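Local coordinates for protein nicotinate phosphoribosyltransferase (Vibrio cholerae, PDB 4HL7) that probably catalyses the ATP-assisted formation of nicotinate D-ribonucleotide from nicotinate and phosphoribosyl diphosphate, a step in NAD biosynthesis, at residues L134-V139 against T186-S191; N178-E183 against K344-I349. All coordinates share one frame; numbering follows the deposited sequence.

Interaction 1: residues L134-V139 against T186-S191; sequences LVMAIV and TRRRFS
Met-136, here a selenomethionine, meets two consecutive arginines at once. Its methyl CE sits 3.4 Å above the plane of the Arg-188 guanidinium, over the centre of that face, while the rest of its chain runs side by side with Arg-187. A bend at chi3 (71°) turns CE off the line of the chain and toward both partners, so that CE also lies 3.9 Å from Arg-187 CB. Selenium approaches the Arg-187 guanidinium obliquely, with SE 4.0 Å from NH1. Nearer the helix, Met-136 CB rests against Arg-187 O at 3.3 Å, so the loop touches the side chain at CB, SE and CE.

The contact joins residues 134-139 of helix 131-147, which fall in the N-terminal family region, to the loop that leaves strand 181-183 of the parallel alpha/beta barrel sheet and leads into helix 192-205. No direct hydrogen bond links the two segments. Ala-137 instead places CB 3.8 Å from Arg-189 NE. The Arg-189 chain is extended from CG onward, but its CG stands between the backbone N and the carbonyl carbon (chi1 63°), which brings the guanidinium back to the helix. A water at its edge, in plane, accepts from Arg-189 NE (2.8 Å) and donates to Ala-137 O (2.8 Å). The charged ends have further partners: Arg-187 forms salt bridges with Asp-20 and Glu-132, Arg-189 NH1 forms a salt bridge with Asp-18 and a hydrogen bond with Gln-195, and Arg-188 NH2 donates to Ile-373 O.

Interaction 2: residues N178-E183 against K344-I349; sequences NFSLTE and KISFGI
Phe-347, Ile-349 and Ser-180 contribute the most buried surface where residues 178-183 and 344-349 run alongside each other. The pairing is parallel: in the barrel-like alpha/beta sheet of this family, strand 181-183, the first along the chain, lies beside strand 344-349, the last, with a local angle of 32° between them.

Phe-347 is held by its backbone and its ring. Its N donates to Ser-180 O at 2.9 Å, and the same oxygen lies at the edge of the ring, near its plane, 3.2 Å from CD1. With CG beside the backbone N, the ring also crosses Phe-179 obliquely, and residues of helix 329-339, among them Leu-335 and Cys-336, pack on it. Phe-347 O in turn receives Thr-182 N through an almost straight bond (173° at the hydrogen), although the donor stands above the carbonyl plane.

Ile-349 lies on the same face of the sheet as Phe-347. Its CD1 meets Leu-181 CD1 at 3.6 Å, the two side chains crossing at about a right angle. Its N donates to Thr-182 O, nearly along the C=O axis.

Ser-180 directs its side chain to the other strand. A first torsion of 178° swings OG away from the backbone N and toward residue 346, 2.9 Å from Ser-346 OG, which is also hydrogen-bonded to Thr-182 OG1 at 3.0 Å. Three hydroxyls thus form a chain across the pairing, centred on the buried Ser-346. Before the regular strand pairing begins, a water bridges the backbones, donating to Asn-178 O and to Ile-345 O at 2.6 Å each.

Overall arrangement
The two contacts lie at successive points along the same piece of chain. Interaction 2 joins neighbouring strands inside the parallel sheet, whereas interaction 1 sets the loop that follows strand 181-183 against a helix of the N-terminal region. Their centres are about 22 Å apart, yet residues 178-183 and 186-191 are almost continuous in sequence. Gln-195 ties their ends together, since it hydrogen-bonds with Glu-183 of one contact and with Thr-186 and Arg-189 of the other. A sulfate lies about 4 Å from the side chain of Ile-349, and a sulfate, not necessarily the same one, about 5 Å from that of Arg-188; sulfate probably comes from the crystallisation liquor, though such ions often mark pockets.

Interaction 1: residues L134-V139 against T186-S191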
# COMPACT_ATOMS: atom_id res chain seq x y z
N LEU A 134 -8.35 0.06 -6.03
CA LEU A 134 -9.63 -0.39 -6.59
C LEU A 134 -9.35 -1.44 -7.67
O LEU A 134 -10.03 -2.47 -7.74
CB LEU A 134 -10.43 0.77 -7.20
CG LEU A 134 -10.73 1.91 -6.23
CD1 LEU A 134 -11.35 3.12 -6.96
CD2 LEU A 134 -11.59 1.41 -5.07
N VAL A 135 -8.39 -1.13 -8.54
CA VAL A 135 -8.05 -2.06 -9.61
C VAL A 135 -7.46 -3.33 -9.00
O VAL A 135 -7.82 -4.42 -9.39
CB VAL A 135 -7.09 -1.42 -10.68
CG1 VAL A 135 -6.63 -2.48 -11.71
CG2 VAL A 135 -7.78 -0.25 -11.40
N MSE A 136 -6.58 -3.20 -8.01
CA MSE A 136 -5.96 -4.45 -7.41
C MSE A 136 -7.01 -5.29 -6.78
O MSE A 136 -7.01 -6.49 -7.00
CB MSE A 136 -4.83 -4.05 -6.44
CG MSE A 136 -3.72 -3.49 -7.27
SE MSE A 136 -2.34 -2.80 -6.02
CE MSE A 136 -1.68 -4.55 -5.37
N ALA A 137 -7.99 -4.67 -6.09
CA ALA A 137 -9.09 -5.40 -5.38
C ALA A 137 -10.01 -6.10 -6.34
O ALA A 137 -10.52 -7.22 -6.06
CB ALA A 137 -9.87 -4.49 -4.45
N ILE A 138 -10.22 -5.43 -7.47
CA ILE A 138 -11.06 -5.98 -8.52
C ILE A 138 -10.35 -7.19 -9.14
O ILE A 138 -10.96 -8.22 -9.28
CB ILE A 138 -11.30 -4.89 -9.62
CG1 ILE A 138 -12.42 -3.92 -9.16
CG2 ILE A 138 -11.67 -5.57 -10.96
CD1 ILE A 138 -12.42 -2.60 -9.96
N VAL A 139 -9.09 -7.05 -9.54
CA VAL A 139 -8.39 -8.19 -10.16
C VAL A 139 -8.31 -9.38 -9.20
O VAL A 139 -8.61 -10.48 -9.58
CB VAL A 139 -6.98 -7.84 -10.67
CG1 VAL A 139 -6.28 -9.08 -11.27
CG2 VAL A 139 -7.04 -6.75 -11.75
N THR A 186 -6.63 -4.38 2.04
CA THR A 186 -7.60 -4.10 0.99
C THR A 186 -7.11 -4.52 -0.44
O THR A 186 -7.86 -5.14 -1.22
CB THR A 186 -7.87 -2.56 0.98
OG1 THR A 186 -8.51 -2.17 2.21
CG2 THR A 186 -8.75 -2.15 -0.25
N ARG A 187 -5.89 -4.10 -0.79
CA ARG A 187 -5.39 -4.27 -2.18
C ARG A 187 -5.26 -5.71 -2.62
O ARG A 187 -5.40 -6.01 -3.82
CB ARG A 187 -4.05 -3.55 -2.41
CG ARG A 187 -2.87 -4.08 -1.57
CD ARG A 187 -1.68 -3.15 -1.69
NE ARG A 187 -2.02 -1.79 -1.32
CZ ARG A 187 -1.52 -0.72 -1.93
NH1 ARG A 187 -0.67 -0.89 -2.93
NH2 ARG A 187 -1.90 0.52 -1.57
N ARG A 188 -5.06 -6.62 -1.67
CA ARG A 188 -4.99 -8.05 -2.11
C ARG A 188 -5.95 -8.96 -1.38
O ARG A 188 -5.69 -10.15 -1.19
CB ARG A 188 -3.55 -8.60 -2.10
CG ARG A 188 -2.70 -8.23 -3.33
CD ARG A 188 -1.21 -8.47 -3.00
NE ARG A 188 -0.25 -7.75 -3.85
CZ ARG A 188 0.43 -6.64 -3.52
NH1 ARG A 188 0.22 -6.02 -2.34
NH2 ARG A 188 1.31 -6.12 -4.39
N ARG A 189 -7.11 -8.41 -1.03
CA ARG A 189 -8.10 -9.24 -0.34
C ARG A 189 -8.63 -10.35 -1.23
O ARG A 189 -8.68 -10.21 -2.46
CB ARG A 189 -9.28 -8.41 0.16
CG ARG A 189 -10.11 -7.72 -0.96
CD ARG A 189 -10.79 -6.52 -0.35
NE ARG A 189 -11.63 -5.90 -1.37
CZ ARG A 189 -12.24 -4.74 -1.21
NH1 ARG A 189 -12.15 -4.10 -0.03
NH2 ARG A 189 -13.01 -4.25 -2.20
N PHE A 190 -9.07 -11.45 -0.61
CA PHE A 190 -9.72 -12.50 -1.38
C PHE A 190 -11.03 -11.93 -2.02
O PHE A 190 -11.34 -12.23 -3.18
CB PHE A 190 -10.10 -13.66 -0.44
CG PHE A 190 -10.77 -14.82 -1.15
CD1 PHE A 190 -9.99 -15.86 -1.71
CD2 PHE A 190 -12.15 -14.92 -1.21
CE1 PHE A 190 -10.60 -16.90 -2.36
CE2 PHE A 190 -12.77 -16.00 -1.87
CZ PHE A 190 -11.98 -16.98 -2.45
N SER A 191 -11.76 -11.11 -1.24
CA SER A 191 -13.00 -10.50 -1.66
C SER A 191 -13.32 -9.40 -0.64
O SER A 191 -12.78 -9.41 0.46
CB SER A 191 -14.15 -11.54 -1.74
OG SER A 191 -14.49 -12.00 -0.43
O HOH W 1 -12.34 -6.94 -3.90

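Interaction 2: residues N178-E183 against K344-I349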
# COMPACT_ATOMS: atom_id res chain seq x y z
N ASN A 178 3.05 -5.02 23.88
CA ASN A 178 3.19 -4.00 22.82
C ASN A 178 2.75 -4.49 21.42
O ASN A 178 3.10 -3.88 20.40
CB ASN A 178 4.62 -3.36 22.75
CG ASN A 178 5.75 -4.38 22.43
OD1 ASN A 178 5.63 -5.57 22.75
ND2 ASN A 178 6.85 -3.89 21.94
N PHE A 179 1.95 -5.57 21.39
CA PHE A 179 1.42 -6.00 20.08
C PHE A 179 0.34 -4.99 19.62
O PHE A 179 -0.57 -4.63 20.40
CB PHE A 179 0.83 -7.42 20.15
CG PHE A 179 0.21 -7.87 18.84
CD1 PHE A 179 1.03 -8.25 17.73
CD2 PHE A 179 -1.16 -7.86 18.68
CE1 PHE A 179 0.45 -8.62 16.52
CE2 PHE A 179 -1.76 -8.29 17.47
CZ PHE A 179 -0.93 -8.64 16.38
N SER A 180 0.46 -4.51 18.39
CA SER A 180 -0.49 -3.54 17.81
C SER A 180 -0.65 -3.88 16.31
O SER A 180 0.36 -4.10 15.63
CB SER A 180 0.13 -2.17 17.87
OG SER A 180 -0.76 -1.26 17.27
N LEU A 181 -1.88 -3.90 15.81
CA LEU A 181 -2.16 -4.40 14.46
C LEU A 181 -2.84 -3.28 13.66
O LEU A 181 -3.80 -2.65 14.14
CB LEU A 181 -3.10 -5.64 14.56
CG LEU A 181 -3.46 -6.36 13.26
CD1 LEU A 181 -2.19 -6.77 12.51
CD2 LEU A 181 -4.28 -7.61 13.53
N THR A 182 -2.31 -2.98 12.48
CA THR A 182 -3.00 -2.06 11.57
C THR A 182 -3.43 -2.88 10.35
O THR A 182 -2.58 -3.47 9.65
CB THR A 182 -2.10 -0.93 11.12
OG1 THR A 182 -1.66 -0.18 12.27
CG2 THR A 182 -2.89 0.03 10.22
N GLU A 183 -4.72 -2.97 10.11
CA GLU A 183 -5.14 -3.81 9.00
C GLU A 183 -4.90 -3.09 7.67
O GLU A 183 -5.27 -1.95 7.53
CB GLU A 183 -6.62 -4.17 9.19
CG GLU A 183 -7.11 -5.21 8.22
CD GLU A 183 -7.53 -4.63 6.83
OE1 GLU A 183 -7.88 -3.42 6.71
OE2 GLU A 183 -7.48 -5.40 5.85
N LYS A 344 7.70 3.09 19.74
CA LYS A 344 6.32 2.61 19.61
C LYS A 344 6.25 1.83 18.31
O LYS A 344 6.95 2.16 17.38
CB LYS A 344 5.35 3.77 19.54
CG LYS A 344 5.18 4.54 20.83
CD LYS A 344 4.16 5.70 20.68
CE LYS A 344 4.60 6.66 19.56
NZ LYS A 344 3.75 7.92 19.48
N ILE A 345 5.41 0.77 18.27
CA ILE A 345 5.33 -0.01 17.08
C ILE A 345 3.89 -0.41 16.72
O ILE A 345 2.98 -0.50 17.58
CB ILE A 345 6.18 -1.30 17.18
CG1 ILE A 345 5.53 -2.29 18.19
CG2 ILE A 345 7.60 -0.96 17.52
CD1 ILE A 345 6.38 -3.55 18.43
N SER A 346 3.70 -0.69 15.44
CA SER A 346 2.50 -1.35 14.99
C SER A 346 2.84 -2.17 13.74
O SER A 346 3.83 -1.87 13.03
CB SER A 346 1.39 -0.33 14.66
OG SER A 346 0.14 -1.02 14.52
N PHE A 347 2.03 -3.20 13.47
CA PHE A 347 2.28 -4.09 12.31
C PHE A 347 1.21 -3.91 11.25
O PHE A 347 0.07 -4.15 11.52
CB PHE A 347 2.28 -5.54 12.83
CG PHE A 347 3.38 -5.73 13.86
CD1 PHE A 347 3.09 -5.64 15.24
CD2 PHE A 347 4.70 -5.83 13.46
CE1 PHE A 347 4.14 -5.70 16.19
CE2 PHE A 347 5.74 -5.90 14.42
CZ PHE A 347 5.44 -5.82 15.76
N GLY A 348 1.61 -3.43 10.07
CA GLY A 348 0.68 -3.23 8.98
C GLY A 348 0.63 -4.52 8.19
O GLY A 348 1.56 -4.81 7.43
N ILE A 349 -0.45 -5.28 8.35
CA ILE A 349 -0.57 -6.61 7.72
C ILE A 349 -1.69 -6.68 6.65
O ILE A 349 -2.80 -6.16 6.86
CB ILE A 349 -0.78 -7.67 8.77
CG1 ILE A 349 0.33 -7.51 9.85
CG2 ILE A 349 -0.77 -9.04 8.11
CD1 ILE A 349 0.37 -8.65 10.91
O HOH W 2 2.53 -1.43 19.97